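Local coordinates for protein sortase (Actinomyces oris, PDB 2XWG) that probably acts as a class C transpeptidase joining pilin subunits in fimbrial assembly, represented here by its calcium-bound sortase domain, at residues R123-G128 / T149-L154; S143-L148 / L207-T212; D170-S175 / Y183-I188. One frame throughout, in Å; residues are numbered along the deposited sequence.

How the interactions relate
All three contacts lie in the eight-stranded sheet of the sortase fold or at its rim. Interaction 2 pairs two parallel strands near the centre of the chain. Interaction 1 sits at the end of the first of these strands, about 16 Å away between centres. Thr212 ties the two together: its OG1 lies 2.6 Å from Thr152 OG1 and 2.9 Å from Gly150 O, both probable hydrogen bonds. The side chain of His151 is about 6 Å from that of Cys213, the predicted nucleophile, and that of Leu125 about 6 Å from a bound calcium ion. In interaction 3, a hairpin away from these sites, Phe172 packs on Val208 and Leu210, Tyr183 on Val208.

Interaction 1. Residues R123-G128 / T149-L154; sequences RTLTEG and TGHTGL
Leu125 packs against His151, the predicted proton donor/acceptor of the sortase active site. The short helix 122-127 here meets the loop that follows strand 144-149. No direct hydrogen bond joins the two segments, so apolar packing and two waters carry the contact. Leu125 is the main residue of the helix side. Its CB lies over one face of the imidazole in a CH-pi contact, 4.0 Å from the ring centroid. Its CG is anti to the carbonyl carbon (chi1 -58°), which directs both methyls to Thr149 and sets CD1 over the rim of the imidazole face. CD1 meets Thr149 CG2 at 3.9 Å, and CD2 rests near the backbone O of Thr149. Leu125 O comes within 3.4 Å of His151 CD2. The next residue, Thr126, packs more loosely, its CA 4.2 Å from Leu154 CD2. Its hydroxyl reaches the histidine through a water bonded to both Thr126 OG1 and His151 NE2. That water lies in the imidazole plane, at the ring edge. The ring also meets that of Trp78, their planes at about 45°. With an alanine here the ring of His151 is gone, and Leu125 CB would probably be left without its aromatic partner and Thr126 without its water link. Gly128 is the first residue to leave the helical geometry and closes the segment. A second water bridges the backbones there. It donates to Gly128 O and, at 2.6 Å, to Leu125 O. The same water accepts from His151 N at 3.1 Å.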
ATOM      1  N   ARG A 123      14.499   3.306  -5.235  1.00 40.68           N
ATOM      2  CA  ARG A 123      14.345   4.713  -5.585  1.00 40.25           C
ATOM      3  C   ARG A 123      12.960   5.195  -5.169  1.00 38.83           C
ATOM      4  O   ARG A 123      12.812   6.295  -4.627  1.00 40.73           O
ATOM      5  CB  ARG A 123      14.521   4.960  -7.101  1.00 47.59           C
ATOM      6  CG  ARG A 123      15.948   4.865  -7.654  1.00 58.36           C
ATOM      7  CD  ARG A 123      16.043   3.794  -8.765  1.00 65.81           C
ATOM      8  NE  ARG A 123      15.810   2.451  -8.213  1.00 66.70           N
ATOM      9  CZ  ARG A 123      16.774   1.568  -7.941  1.00 63.58           C
ATOM     10  NH1 ARG A 123      18.052   1.865  -8.197  1.00 59.11           N
ATOM     11  NH2 ARG A 123      16.457   0.382  -7.425  1.00 58.32           N
ATOM     12  N   THR A 124      11.946   4.379  -5.447  1.00 33.15           N
ATOM     13  CA  THR A 124      10.552   4.725  -5.132  1.00 31.31           C
ATOM     14  C   THR A 124      10.327   4.962  -3.646  1.00 27.89           C
ATOM     15  O   THR A 124       9.712   5.952  -3.270  1.00 25.24           O
ATOM     16  CB  THR A 124       9.603   3.620  -5.569  1.00 29.56           C
ATOM     17  OG1 THR A 124       9.629   3.523  -6.989  1.00 32.26           O
ATOM     18  CG2 THR A 124       8.205   3.915  -5.129  1.00 29.06           C
ATOM     19  N   LEU A 125      10.845   4.067  -2.804  1.00 23.86           N
ATOM     20  CA  LEU A 125      10.649   4.204  -1.355  1.00 26.73           C
ATOM     21  C   LEU A 125      11.456   5.356  -0.742  1.00 23.80           C
ATOM     22  O   LEU A 125      11.195   5.761   0.385  1.00 24.58           O
ATOM     23  CB  LEU A 125      10.930   2.890  -0.605  1.00 24.60           C
ATOM     24  CG  LEU A 125      10.110   1.668  -0.996  1.00 22.40           C
ATOM     25  CD1 LEU A 125      10.196   0.599   0.083  1.00 25.92           C
ATOM     26  CD2 LEU A 125       8.716   2.081  -1.170  1.00 21.78           C
ATOM     27  N   THR A 126      12.439   5.865  -1.471  1.00 24.73           N
ATOM     28  CA  THR A 126      13.113   7.104  -1.087  1.00 25.88           C
ATOM     29  C   THR A 126      12.227   8.321  -1.385  1.00 28.36           C
ATOM     30  O   THR A 126      12.366   9.370  -0.760  1.00 29.23           O
ATOM     31  CB  THR A 126      14.461   7.227  -1.818  1.00 27.69           C
ATOM     32  OG1 THR A 126      15.451   6.468  -1.098  1.00 33.89           O
ATOM     33  CG2 THR A 126      14.911   8.655  -1.893  1.00 28.39           C
ATOM     34  N   GLU A 127      11.303   8.159  -2.333  1.00 33.82           N
ATOM     35  CA  GLU A 127      10.449   9.244  -2.798  1.00 34.97           C
ATOM     36  C   GLU A 127       9.079   9.328  -2.101  1.00 34.53           C
ATOM     37  O   GLU A 127       8.468  10.400  -2.070  1.00 37.80           O
ATOM     38  CB  GLU A 127      10.262   9.175  -4.325  1.00 36.98           C
ATOM     39  CG  GLU A 127      11.471   9.655  -5.135  1.00 43.21           C
ATOM     40  CD  GLU A 127      12.045  10.972  -4.592  1.00 57.09           C
ATOM     41  OE1 GLU A 127      11.339  12.019  -4.683  1.00 59.91           O
ATOM     42  OE2 GLU A 127      13.192  10.955  -4.055  1.00 56.73           O
ATOM     43  N   GLY A 128       8.588   8.211  -1.564  1.00 30.08           N
ATOM     44  CA  GLY A 128       7.344   8.212  -0.808  1.00 25.96           C
ATOM     45  C   GLY A 128       6.884   6.823  -0.410  1.00 27.39           C
ATOM     46  O   GLY A 128       7.681   5.933  -0.194  1.00 27.10           O
ATOM     47  N   THR A 149       3.721   0.334   1.249  1.00 30.13           N
ATOM     48  CA  THR A 149       5.049   0.097   1.807  1.00 29.48           C
ATOM     49  C   THR A 149       5.797   1.387   2.117  1.00 31.98           C
ATOM     50  O   THR A 149       5.785   2.308   1.299  1.00 33.38           O
ATOM     51  CB  THR A 149       5.894  -0.646   0.779  1.00 28.85           C
ATOM     52  OG1 THR A 149       5.113  -1.701   0.205  1.00 32.41           O
ATOM     53  CG2 THR A 149       7.084  -1.240   1.437  1.00 34.41           C
ATOM     54  N   GLY A 150       6.476   1.444   3.264  1.00 23.84           N
ATOM     55  CA  GLY A 150       7.204   2.632   3.665  1.00 21.98           C
ATOM     56  C   GLY A 150       8.353   2.331   4.612  1.00 26.20           C
ATOM     57  O   GLY A 150       8.213   1.534   5.517  1.00 29.79           O
ATOM     58  N   HIS A 151       9.490   2.990   4.410  1.00 27.02           N
ATOM     59  CA  HIS A 151      10.681   2.798   5.227  1.00 22.35           C
ATOM     60  C   HIS A 151      10.427   3.131   6.676  1.00 25.14           C
ATOM     61  O   HIS A 151       9.527   3.893   7.002  1.00 25.89           O
ATOM     62  CB  HIS A 151      11.807   3.715   4.753  1.00 23.95           C
ATOM     63  CG  HIS A 151      12.575   3.200   3.571  1.00 24.32           C
ATOM     64  ND1 HIS A 151      12.937   1.880   3.429  1.00 25.80           N
ATOM     65  CD2 HIS A 151      13.066   3.840   2.482  1.00 26.86           C
ATOM     66  CE1 HIS A 151      13.618   1.722   2.309  1.00 23.68           C
ATOM     67  NE2 HIS A 151      13.708   2.898   1.713  1.00 26.05           N
ATOM     68  N   THR A 152      11.215   2.504   7.541  1.00 27.54           N
ATOM     69  CA  THR A 152      11.503   3.003   8.875  1.00 25.71           C
ATOM     70  C   THR A 152      13.014   3.156   8.902  1.00 27.17           C
ATOM     71  O   THR A 152      13.731   2.263   8.420  1.00 25.24           O
ATOM     72  CB  THR A 152      11.113   1.991   9.956  1.00 28.30           C
ATOM     73  OG1 THR A 152       9.696   1.995  10.147  1.00 30.02           O
ATOM     74  CG2 THR A 152      11.746   2.365  11.251  1.00 32.67           C
ATOM     75  N   GLY A 153      13.503   4.285   9.422  1.00 24.34           N
ATOM     76  CA  GLY A 153      14.934   4.496   9.589  1.00 25.02           C
ATOM     77  C   GLY A 153      15.725   5.165   8.454  1.00 28.57           C
ATOM     78  O   GLY A 153      16.963   5.303   8.524  1.00 24.73           O
ATOM     79  N   LEU A 154      15.037   5.609   7.410  1.00 24.71           N
ATOM     80  CA  LEU A 154      15.744   6.185   6.271  1.00 25.94           C
ATOM     81  C   LEU A 154      16.569   7.372   6.770  1.00 26.48           C
ATOM     82  O   LEU A 154      17.632   7.672   6.221  1.00 26.15           O
ATOM     83  CB  LEU A 154      14.754   6.598   5.188  1.00 25.03           C
ATOM     84  CG  LEU A 154      15.286   7.106   3.850  1.00 24.27           C
ATOM     85  CD1 LEU A 154      16.040   6.009   3.179  1.00 23.07           C
ATOM     86  CD2 LEU A 154      14.114   7.575   2.968  1.00 21.62           C
TER
HETATM   87  O   HOH W   1       9.414   5.100   2.093  1.00 27.30           O
HETATM   88  O   HOH W   2      14.861   3.562  -0.487  1.00 34.06           O

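Interaction 2. Residues S143-L148 / L207-T212; sequences STHSVL and LVTLIT
Five backbone hydrogen bonds join Thr144-Leu148 to Leu207-Ile211. They alternate along the pair: Leu207 N to Thr144 O, Ser146 N to Leu207 O, Thr209 N to Ser146 O, Leu148 N to Thr209 O and Ile211 N to Leu148 O. The first is almost straight, with an N-H...O angle of 179°. Four CA-H...O contacts run between them, such as His145 CA to Leu207 O at 3.2 Å. A water adds a link at one end, donating to both Thr144 OG1 and Leu207 O. Thr144 OG1 also bonds to Gly141 O.

This is the parallel ladder of strands 144-149 and 206-214 in the sortase beta fold, and the second strand continues to the predicted nucleophile Cys213. The segment axes diverge by only 17°.

One side-chain hydrogen bond crosses the pair. His145 CG is anti to the backbone N (chi1 -170°), which carries the ring across to the neighbouring strand. NE2 meets Thr209 OG1 at 2.6 Å, and the threonine oxygen sits at the ring edge, near its plane. ND1 bonds to Arg200 O, so both ring nitrogens are engaged and the imidazole is held against rotation. Thr209 OG1 has a further partner in Thr226 OG1.

Leu207 CD1 makes a CH-pi contact over the centre of the His145 ring, 4.1 Å from the centroid. Apolar contacts occur on both sheet faces. On that of His145 and Thr209, Val147 CG1 touches Ile211 CG2 at 4.0 Å. On that of Ser146 and Val208, Leu148 CG meets Val208 CG1, and its CB meets Leu210 CD2 at 4.1 Å. Ser146 CB lies beside Val208 CG2, its OG bonded to Ser136 O.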
ATOM      1  N   SER A 143     -13.313  -7.550  -2.054  1.00 54.28           N
ATOM      2  CA  SER A 143     -12.274  -8.515  -2.409  1.00 56.13           C
ATOM      3  C   SER A 143     -11.004  -7.787  -2.856  1.00 53.56           C
ATOM      4  O   SER A 143     -10.401  -8.114  -3.886  1.00 55.42           O
ATOM      5  CB  SER A 143     -12.764  -9.469  -3.507  1.00 57.48           C
ATOM      6  OG  SER A 143     -13.910 -10.199  -3.086  1.00 63.04           O
ATOM      7  N   THR A 144     -10.606  -6.781  -2.085  1.00 50.48           N
ATOM      8  CA  THR A 144      -9.380  -6.059  -2.392  1.00 47.49           C
ATOM      9  C   THR A 144      -8.550  -5.936  -1.138  1.00 44.04           C
ATOM     10  O   THR A 144      -9.064  -5.675  -0.051  1.00 42.17           O
ATOM     11  CB  THR A 144      -9.640  -4.645  -2.955  1.00 46.56           C
ATOM     12  OG1 THR A 144     -10.153  -3.797  -1.919  1.00 43.55           O
ATOM     13  CG2 THR A 144     -10.631  -4.698  -4.109  1.00 49.09           C
ATOM     14  N   HIS A 145      -7.254  -6.134  -1.304  1.00 46.47           N
ATOM     15  CA  HIS A 145      -6.311  -5.950  -0.224  1.00 41.62           C
ATOM     16  C   HIS A 145      -5.085  -5.263  -0.792  1.00 39.20           C
ATOM     17  O   HIS A 145      -4.236  -5.895  -1.434  1.00 37.31           O
ATOM     18  CB  HIS A 145      -5.917  -7.288   0.379  1.00 45.28           C
ATOM     19  CG  HIS A 145      -5.125  -7.158   1.636  1.00 41.73           C
ATOM     20  ND1 HIS A 145      -4.612  -8.243   2.305  1.00 48.50           N
ATOM     21  CD2 HIS A 145      -4.757  -6.066   2.341  1.00 36.75           C
ATOM     22  CE1 HIS A 145      -3.967  -7.825   3.380  1.00 47.38           C
ATOM     23  NE2 HIS A 145      -4.039  -6.509   3.423  1.00 42.32           N
ATOM     24  N   SER A 146      -5.016  -3.959  -0.566  1.00 40.53           N
ATOM     25  CA  SER A 146      -3.950  -3.129  -1.107  1.00 38.74           C
ATOM     26  C   SER A 146      -2.857  -2.988  -0.055  1.00 36.23           C
ATOM     27  O   SER A 146      -3.143  -2.687   1.113  1.00 35.36           O
ATOM     28  CB  SER A 146      -4.522  -1.756  -1.460  1.00 37.22           C
ATOM     29  OG  SER A 146      -3.669  -1.058  -2.325  1.00 34.89           O
ATOM     30  N   VAL A 147      -1.611  -3.208  -0.462  1.00 36.48           N
ATOM     31  CA  VAL A 147      -0.496  -3.194   0.478  1.00 32.95           C
ATOM     32  C   VAL A 147       0.422  -2.014   0.200  1.00 33.81           C
ATOM     33  O   VAL A 147       0.991  -1.921  -0.889  1.00 33.06           O
ATOM     34  CB  VAL A 147       0.313  -4.472   0.363  1.00 34.39           C
ATOM     35  CG1 VAL A 147       1.589  -4.349   1.172  1.00 33.33           C
ATOM     36  CG2 VAL A 147      -0.512  -5.646   0.851  1.00 36.72           C
ATOM     37  N   LEU A 148       0.544  -1.106   1.174  1.00 32.10           N
ATOM     38  CA  LEU A 148       1.322   0.127   1.000  1.00 28.40           C
ATOM     39  C   LEU A 148       2.572   0.068   1.872  1.00 31.65           C
ATOM     40  O   LEU A 148       2.474  -0.180   3.079  1.00 30.57           O
ATOM     41  CB  LEU A 148       0.491   1.363   1.359  1.00 22.63           C
ATOM     42  CG  LEU A 148      -0.848   1.474   0.654  1.00 22.95           C
ATOM     43  CD1 LEU A 148      -1.444   2.771   0.986  1.00 21.10           C
ATOM     44  CD2 LEU A 148      -0.645   1.370  -0.840  1.00 23.26           C
ATOM     45  N   LEU A 207      -9.598  -4.261   2.373  1.00 33.96           N
ATOM     46  CA  LEU A 207      -8.533  -4.030   3.348  1.00 32.72           C
ATOM     47  C   LEU A 207      -7.350  -3.265   2.771  1.00 29.39           C
ATOM     48  O   LEU A 207      -7.001  -3.446   1.616  1.00 30.20           O
ATOM     49  CB  LEU A 207      -7.993  -5.364   3.849  1.00 36.75           C
ATOM     50  CG  LEU A 207      -8.915  -6.471   4.310  1.00 37.70           C
ATOM     51  CD1 LEU A 207      -8.083  -7.710   4.564  1.00 38.49           C
ATOM     52  CD2 LEU A 207      -9.612  -6.017   5.566  1.00 43.83           C
ATOM     53  N   VAL A 208      -6.695  -2.458   3.599  1.00 34.01           N
ATOM     54  CA  VAL A 208      -5.377  -1.923   3.247  1.00 33.34           C
ATOM     55  C   VAL A 208      -4.366  -2.194   4.352  1.00 33.11           C
ATOM     56  O   VAL A 208      -4.630  -1.908   5.514  1.00 35.42           O
ATOM     57  CB  VAL A 208      -5.400  -0.410   3.039  1.00 30.58           C
ATOM     58  CG1 VAL A 208      -3.984   0.106   2.999  1.00 25.21           C
ATOM     59  CG2 VAL A 208      -6.125  -0.069   1.762  1.00 36.73           C
ATOM     60  N   THR A 209      -3.204  -2.728   3.996  1.00 32.10           N
ATOM     61  CA  THR A 209      -2.132  -2.916   4.967  1.00 34.02           C
ATOM     62  C   THR A 209      -0.949  -1.967   4.738  1.00 33.96           C
ATOM     63  O   THR A 209      -0.388  -1.902   3.635  1.00 33.33           O
ATOM     64  CB  THR A 209      -1.601  -4.353   4.940  1.00 37.67           C
ATOM     65  OG1 THR A 209      -2.682  -5.255   5.199  1.00 44.47           O
ATOM     66  CG2 THR A 209      -0.532  -4.548   6.004  1.00 33.74           C
ATOM     67  N   LEU A 210      -0.586  -1.236   5.789  1.00 30.61           N
ATOM     68  CA  LEU A 210       0.630  -0.448   5.820  1.00 27.04           C
ATOM     69  C   LEU A 210       1.780  -1.310   6.348  1.00 31.02           C
ATOM     70  O   LEU A 210       1.740  -1.783   7.484  1.00 35.11           O
ATOM     71  CB  LEU A 210       0.418   0.746   6.740  1.00 25.79           C
ATOM     72  CG  LEU A 210      -0.905   1.485   6.512  1.00 25.83           C
ATOM     73  CD1 LEU A 210      -1.071   2.613   7.497  1.00 23.20           C
ATOM     74  CD2 LEU A 210      -1.004   2.030   5.091  1.00 22.02           C
ATOM     75  N   ILE A 211       2.818  -1.522   5.555  1.00 27.51           N
ATOM     76  CA  ILE A 211       3.912  -2.332   6.058  1.00 29.37           C
ATOM     77  C   ILE A 211       5.216  -1.564   6.142  1.00 31.62           C
ATOM     78  O   ILE A 211       5.561  -0.845   5.229  1.00 29.86           O
ATOM     79  CB  ILE A 211       4.114  -3.568   5.192  1.00 33.00           C
ATOM     80  CG1 ILE A 211       5.257  -4.425   5.736  1.00 35.56           C
ATOM     81  CG2 ILE A 211       4.398  -3.172   3.767  1.00 28.75           C
ATOM     82  CD1 ILE A 211       5.382  -5.772   5.039  1.00 32.62           C
ATOM     83  N   THR A 212       5.939  -1.716   7.249  1.00 34.80           N
ATOM     84  CA  THR A 212       7.264  -1.127   7.383  1.00 29.05           C
ATOM     85  C   THR A 212       8.244  -2.133   7.998  1.00 34.51           C
ATOM     86  O   THR A 212       7.864  -3.252   8.358  1.00 36.46           O
ATOM     87  CB  THR A 212       7.212   0.117   8.250  1.00 26.46           C
ATOM     88  OG1 THR A 212       8.490   0.752   8.246  1.00 28.46           O
ATOM     89  CG2 THR A 212       6.882  -0.256   9.640  1.00 31.14           C
TER
HETATM   90  O   HOH W   3      -8.129  -2.488  -0.720  1.00 36.38           O

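Interaction 3. Residues D170-S175 / Y183-I188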
ATOM      1  N   ASP A 170      -7.567   3.281  15.311  1.00 49.97           N
ATOM      2  CA  ASP A 170      -6.936   4.410  14.639  1.00 47.78           C
ATOM      3  C   ASP A 170      -7.355   4.424  13.164  1.00 44.41           C
ATOM      4  O   ASP A 170      -7.669   3.392  12.558  1.00 41.25           O
ATOM      5  CB  ASP A 170      -5.407   4.409  14.798  1.00 44.67           C
ATOM      6  CG  ASP A 170      -4.951   5.114  16.072  1.00 50.71           C
ATOM      7  OD1 ASP A 170      -5.714   5.977  16.571  1.00 53.39           O
ATOM      8  OD2 ASP A 170      -3.837   4.812  16.580  1.00 48.88           O
ATOM      9  N   VAL A 171      -7.361   5.616  12.597  1.00 39.94           N
ATOM     10  CA  VAL A 171      -7.975   5.832  11.311  1.00 36.69           C
ATOM     11  C   VAL A 171      -6.937   6.323  10.321  1.00 34.00           C
ATOM     12  O   VAL A 171      -6.032   7.053  10.710  1.00 31.51           O
ATOM     13  CB  VAL A 171      -9.086   6.858  11.491  1.00 35.20           C
ATOM     14  CG1 VAL A 171      -9.027   7.911  10.437  1.00 38.33           C
ATOM     15  CG2 VAL A 171     -10.431   6.158  11.529  1.00 39.77           C
ATOM     16  N   PHE A 172      -7.029   5.869   9.069  1.00 33.69           N
ATOM     17  CA  PHE A 172      -6.318   6.503   7.949  1.00 29.31           C
ATOM     18  C   PHE A 172      -7.178   6.625   6.705  1.00 31.55           C
ATOM     19  O   PHE A 172      -8.203   5.947   6.581  1.00 31.38           O
ATOM     20  CB  PHE A 172      -4.983   5.827   7.601  1.00 27.14           C
ATOM     21  CG  PHE A 172      -5.086   4.378   7.227  1.00 25.28           C
ATOM     22  CD1 PHE A 172      -4.962   3.381   8.199  1.00 29.25           C
ATOM     23  CD2 PHE A 172      -5.224   4.006   5.916  1.00 22.88           C
ATOM     24  CE1 PHE A 172      -5.015   2.047   7.866  1.00 24.52           C
ATOM     25  CE2 PHE A 172      -5.287   2.672   5.559  1.00 25.35           C
ATOM     26  CZ  PHE A 172      -5.185   1.685   6.541  1.00 31.62           C
ATOM     27  N   TYR A 173      -6.749   7.497   5.788  1.00 29.56           N
ATOM     28  CA  TYR A 173      -7.519   7.801   4.588  1.00 29.15           C
ATOM     29  C   TYR A 173      -6.650   7.670   3.377  1.00 27.14           C
ATOM     30  O   TYR A 173      -5.550   8.185   3.360  1.00 28.48           O
ATOM     31  CB  TYR A 173      -7.995   9.232   4.625  1.00 26.16           C
ATOM     32  CG  TYR A 173      -8.835   9.570   5.816  1.00 31.79           C
ATOM     33  CD1 TYR A 173     -10.206   9.423   5.779  1.00 32.23           C
ATOM     34  CD2 TYR A 173      -8.260  10.065   6.976  1.00 32.66           C
ATOM     35  CE1 TYR A 173     -10.994   9.752   6.866  1.00 34.77           C
ATOM     36  CE2 TYR A 173      -9.039  10.414   8.064  1.00 34.64           C
ATOM     37  CZ  TYR A 173     -10.407  10.255   7.998  1.00 40.41           C
ATOM     38  OH  TYR A 173     -11.192  10.584   9.083  1.00 46.30           O
ATOM     39  N   VAL A 174      -7.158   7.018   2.344  1.00 34.08           N
ATOM     40  CA  VAL A 174      -6.433   6.880   1.093  1.00 34.63           C
ATOM     41  C   VAL A 174      -7.215   7.579  -0.038  1.00 38.35           C
ATOM     42  O   VAL A 174      -8.252   7.075  -0.462  1.00 43.35           O
ATOM     43  CB  VAL A 174      -6.225   5.401   0.769  1.00 32.73           C
ATOM     44  CG1 VAL A 174      -5.453   5.235  -0.535  1.00 32.92           C
ATOM     45  CG2 VAL A 174      -5.502   4.714   1.923  1.00 31.89           C
ATOM     46  N   SER A 175      -6.736   8.737  -0.499  1.00 24.03           N
ATOM     47  CA  SER A 175      -7.363   9.456  -1.620  1.00 31.49           C
ATOM     48  C   SER A 175      -6.750   9.149  -2.988  1.00 29.27           C
ATOM     49  O   SER A 175      -5.533   9.162  -3.148  1.00 29.24           O
ATOM     50  CB  SER A 175      -7.321  10.961  -1.383  1.00 26.45           C
ATOM     51  OG  SER A 175      -8.101  11.274  -0.246  1.00 32.37           O
ATOM     52  N   TYR A 183     -10.221   4.078   6.135  1.00 36.77           N
ATOM     53  CA  TYR A 183      -9.977   2.764   6.761  1.00 35.15           C
ATOM     54  C   TYR A 183      -9.784   2.877   8.274  1.00 35.47           C
ATOM     55  O   TYR A 183      -9.262   3.877   8.763  1.00 35.64           O
ATOM     56  CB  TYR A 183      -8.762   2.078   6.144  1.00 31.75           C
ATOM     57  CG  TYR A 183      -8.969   1.762   4.697  1.00 32.76           C
ATOM     58  CD1 TYR A 183      -8.751   2.712   3.736  1.00 32.11           C
ATOM     59  CD2 TYR A 183      -9.393   0.519   4.295  1.00 32.39           C
ATOM     60  CE1 TYR A 183      -8.954   2.439   2.414  1.00 32.75           C
ATOM     61  CE2 TYR A 183      -9.588   0.229   2.982  1.00 34.26           C
ATOM     62  CZ  TYR A 183      -9.376   1.197   2.037  1.00 33.63           C
ATOM     63  OH  TYR A 183      -9.578   0.925   0.699  1.00 32.85           O
ATOM     64  N   GLU A 184     -10.210   1.858   9.015  1.00 39.05           N
ATOM     65  CA  GLU A 184      -9.999   1.829  10.455  1.00 42.27           C
ATOM     66  C   GLU A 184      -9.079   0.649  10.784  1.00 44.35           C
ATOM     67  O   GLU A 184      -9.269  -0.450  10.263  1.00 42.89           O
ATOM     68  CB  GLU A 184     -11.339   1.721  11.190  1.00 47.14           C
ATOM     69  CG  GLU A 184     -11.215   1.613  12.714  1.00 56.72           C
ATOM     70  CD  GLU A 184     -12.564   1.411  13.426  1.00 67.76           C
ATOM     71  OE1 GLU A 184     -13.345   0.519  13.000  1.00 68.92           O
ATOM     72  OE2 GLU A 184     -12.838   2.142  14.413  1.00 63.76           O
ATOM     73  N   VAL A 185      -8.067   0.877  11.621  1.00 37.94           N
ATOM     74  CA  VAL A 185      -7.083  -0.161  11.938  1.00 36.07           C
ATOM     75  C   VAL A 185      -7.704  -1.259  12.796  1.00 41.58           C
ATOM     76  O   VAL A 185      -8.262  -0.988  13.860  1.00 41.77           O
ATOM     77  CB  VAL A 185      -5.884   0.423  12.689  1.00 37.25           C
ATOM     78  CG1 VAL A 185      -4.935  -0.678  13.133  1.00 35.26           C
ATOM     79  CG2 VAL A 185      -5.175   1.443  11.834  1.00 30.30           C
ATOM     80  N   ASN A 186      -7.613  -2.502  12.348  1.00 41.85           N
ATOM     81  CA  ASN A 186      -8.205  -3.578  13.124  1.00 47.71           C
ATOM     82  C   ASN A 186      -7.309  -4.805  13.260  1.00 54.26           C
ATOM     83  O   ASN A 186      -7.780  -5.880  13.635  1.00 58.34           O
ATOM     84  CB  ASN A 186      -9.569  -3.974  12.561  1.00 45.88           C
ATOM     85  CG  ASN A 186      -9.460  -4.742  11.256  1.00 51.25           C
ATOM     86  OD1 ASN A 186      -8.366  -5.154  10.838  1.00 48.78           O
ATOM     87  ND2 ASN A 186     -10.604  -4.960  10.610  1.00 47.16           N
ATOM     88  N   ASP A 187      -6.023  -4.648  12.963  1.00 54.48           N
ATOM     89  CA  ASP A 187      -5.075  -5.737  13.146  1.00 56.70           C
ATOM     90  C   ASP A 187      -3.637  -5.241  13.049  1.00 57.92           C
ATOM     91  O   ASP A 187      -3.230  -4.653  12.051  1.00 53.72           O
ATOM     92  CB  ASP A 187      -5.341  -6.857  12.131  1.00 63.56           C
ATOM     93  CG  ASP A 187      -4.692  -8.192  12.523  1.00 71.58           C
ATOM     94  OD1 ASP A 187      -4.311  -8.375  13.712  1.00 69.06           O
ATOM     95  OD2 ASP A 187      -4.588  -9.071  11.626  1.00 73.19           O
ATOM     96  N   ILE A 188      -2.871  -5.482  14.106  1.00 61.80           N
ATOM     97  CA  ILE A 188      -1.465  -5.109  14.139  1.00 55.69           C
ATOM     98  C   ILE A 188      -0.660  -6.333  14.519  1.00 53.15           C
ATOM     99  O   ILE A 188      -1.094  -7.139  15.334  1.00 61.85           O
ATOM    100  CB  ILE A 188      -1.228  -3.965  15.123  1.00 52.60           C
ATOM    101  CG1 ILE A 188      -2.250  -2.852  14.847  1.00 50.00           C
ATOM    102  CG2 ILE A 188       0.205  -3.477  15.027  1.00 48.94           C
ATOM    103  CD1 ILE A 188      -1.954  -1.542  15.527  1.00 48.62           C
TER
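The beta hairpin of strands 171-176 and 179-191 is joined here by its backbones and by a buried aromatic pair. Phe172 and Tyr183 form an antiparallel hydrogen-bonded pair. Phe172 N donates to Tyr183 O at 3.0 Å, and Tyr183 N donates to Phe172 O at 2.8 Å. The second bond is the straighter, and its donor lies nearly along the C=O axis. Val171 and Glu184 make the adjacent non-hydrogen-bonded pair. Beyond it Val185 N reaches Asp170 O at 2.7 Å. The segment axes make 135°, so the pair is strongly twisted. Farther along the second strand, Asn186 and Asp187 both face Thr226 of strand 221-229, a classic beta bulge.

The side chains of Phe172 and Tyr183 share one face of the sheet. Phe172 CG lies between the backbone N and the carbonyl carbon (chi1 59°), and this turns the ring toward the partner strand. Tyr183 CB sits over a face of that ring, toward its rim, in a CH-pi contact, and is 3.6 Å from Phe172 CE2. The tyrosine ring itself is slid aside. The two planes are within 17° of parallel, but the centroids are 5.6 Å apart and the rings barely overlap. At the edge of the Phe172 ring, near its plane, Val185 CG2 meets CE1 at 4.0 Å. Val174 CG2 touches Tyr183 CE1 at 4.2 Å, which extends the apolar patch along the first strand.

Both aromatic rings also rest on Val208 of strand 206-214. Tyr183 OH is hydrogen-bonded to Asp206 OD1, which fixes the far end of the ring. The whole is a two-stranded antiparallel hairpin within the sortase beta fold.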